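PDB 3IEH: putative metallopeptidase from Shewanella baltica OS155, which binds zinc and probably acts as a hydrolase, perhaps a metallocarboxypeptidase, of the peptidase M14 family. Local coordinates for residues R129-E134 / T228-C233. Numbering follows the deposited sequence.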
# COMPACT_ATOMS: atom_id res chain seq x y z
N ARG A 129 6.53 -8.70 5.95
CA ARG A 129 7.04 -8.91 7.30
C ARG A 129 8.58 -8.86 7.35
O ARG A 129 9.27 -8.63 6.33
CB ARG A 129 6.49 -10.24 7.87
CG ARG A 129 7.12 -11.51 7.28
CD ARG A 129 6.48 -12.82 7.83
NE ARG A 129 6.82 -13.07 9.23
CZ ARG A 129 6.32 -14.04 9.99
NH1 ARG A 129 5.44 -14.91 9.51
NH2 ARG A 129 6.72 -14.16 11.24
N GLY A 130 9.13 -9.03 8.56
CA GLY A 130 10.57 -8.96 8.77
C GLY A 130 11.17 -7.56 8.84
O GLY A 130 12.37 -7.42 8.73
N PHE A 131 10.36 -6.52 9.03
CA PHE A 131 10.92 -5.19 9.24
C PHE A 131 10.92 -4.90 10.74
O PHE A 131 9.93 -4.42 11.30
CB PHE A 131 10.10 -4.12 8.52
CG PHE A 131 9.92 -4.38 7.07
CD1 PHE A 131 8.86 -5.15 6.62
CD2 PHE A 131 10.82 -3.85 6.13
CE1 PHE A 131 8.67 -5.39 5.26
CE2 PHE A 131 10.66 -4.08 4.78
CZ PHE A 131 9.58 -4.85 4.33
N VAL A 132 12.05 -5.21 11.38
CA VAL A 132 12.24 -5.05 12.81
C VAL A 132 12.89 -3.69 13.11
O VAL A 132 13.71 -3.22 12.33
CB VAL A 132 13.19 -6.12 13.33
CG1 VAL A 132 13.40 -5.95 14.82
CG2 VAL A 132 12.66 -7.51 12.98
N PHE A 133 12.55 -3.09 14.25
CA PHE A 133 13.10 -1.78 14.62
C PHE A 133 13.98 -1.94 15.84
O PHE A 133 13.50 -1.85 16.96
CB PHE A 133 11.99 -0.78 14.90
CG PHE A 133 12.49 0.61 15.13
CD1 PHE A 133 12.95 1.37 14.06
CD2 PHE A 133 12.52 1.15 16.43
CE1 PHE A 133 13.44 2.66 14.26
CE2 PHE A 133 13.00 2.44 16.64
CZ PHE A 133 13.46 3.20 15.55
N GLU A 134 15.27 -2.17 15.61
CA GLU A 134 16.23 -2.41 16.68
C GLU A 134 17.36 -1.38 16.79
O GLU A 134 18.01 -1.04 15.79
CB GLU A 134 16.87 -3.77 16.51
CG GLU A 134 16.13 -4.88 17.18
CD GLU A 134 17.02 -6.08 17.46
OE1 GLU A 134 18.23 -5.88 17.77
OE2 GLU A 134 16.50 -7.22 17.38
N THR A 228 5.84 -6.34 12.84
CA THR A 228 7.06 -6.28 12.05
C THR A 228 6.75 -6.00 10.58
O THR A 228 7.53 -6.34 9.70
CB THR A 228 7.86 -7.58 12.16
OG1 THR A 228 7.04 -8.68 11.74
CG2 THR A 228 8.31 -7.82 13.57
N SER A 229 5.62 -5.36 10.31
CA SER A 229 5.22 -4.96 8.96
C SER A 229 5.94 -3.70 8.49
O SER A 229 6.42 -2.91 9.28
CB SER A 229 3.72 -4.69 8.88
OG SER A 229 3.40 -3.47 9.51
N PHE A 230 5.98 -3.51 7.18
CA PHE A 230 6.63 -2.37 6.57
C PHE A 230 6.11 -1.04 7.15
O PHE A 230 6.90 -0.17 7.52
CB PHE A 230 6.38 -2.45 5.06
CG PHE A 230 6.91 -1.30 4.26
CD1 PHE A 230 8.28 -1.15 4.05
CD2 PHE A 230 6.03 -0.38 3.68
CE1 PHE A 230 8.78 -0.08 3.28
CE2 PHE A 230 6.52 0.68 2.90
CZ PHE A 230 7.90 0.83 2.70
N GLU A 231 4.79 -0.91 7.23
CA GLU A 231 4.11 0.28 7.77
C GLU A 231 4.50 0.56 9.23
O GLU A 231 4.92 1.67 9.56
CB GLU A 231 2.58 0.09 7.74
CG GLU A 231 2.00 -0.68 6.53
CD GLU A 231 1.95 -2.24 6.65
OE1 GLU A 231 1.26 -2.78 7.55
OE2 GLU A 231 2.55 -2.90 5.78
N ALA A 232 4.34 -0.44 10.10
CA ALA A 232 4.65 -0.22 11.56
C ALA A 232 6.11 0.21 11.71
O ALA A 232 6.43 1.13 12.46
CB ALA A 232 4.34 -1.50 12.46
N CYS A 233 6.97 -0.43 10.94
CA CYS A 233 8.39 -0.13 10.98
C CYS A 233 8.71 1.32 10.56
O CYS A 233 9.51 1.99 11.21
CB CYS A 233 9.13 -1.10 10.08
SG CYS A 233 10.92 -0.94 10.27
O HOH W 1 8.60 -10.98 11.16
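T228 meets segment 129-134 at F131 through its backbone. Its O accepts a hydrogen bond from F131 N at 2.9 Å. The same oxygen lies at the edge of the F131 ring. T228 OG1, set between its own backbone N and carbonyl carbon, reaches a water at 2.8 Å. That water also takes weak bonds from G130 N and R129 NE. S229 is the N-cap of the next helix. Its OG accepts from A232 N (3.2 Å) and is also hydrogen-bonded to D227. F230 packs against the F131 ring in two ways. Its CB makes a CH-pi contact over the face, 4.1 Å from the ring centroid. CG stands anti to the backbone N (chi1 176°). This turns an edge of the F230 ring toward that same face in a T-shaped pair, with the planes at 68°. The two centroids are 5.4 Å apart. C233, one turn into the helix, fills in beside the base of F131, CB to CB 3.5 Å. F131 is thus packed by the first turn of helix 230-237, and L151 and L152 of helix 146-152 also touch it. Strand 132-134 pairs with 137-139, outside the main mixed sheet, while E231 reaches strand 165-172 of that sheet, where it touches the zinc ligand H170.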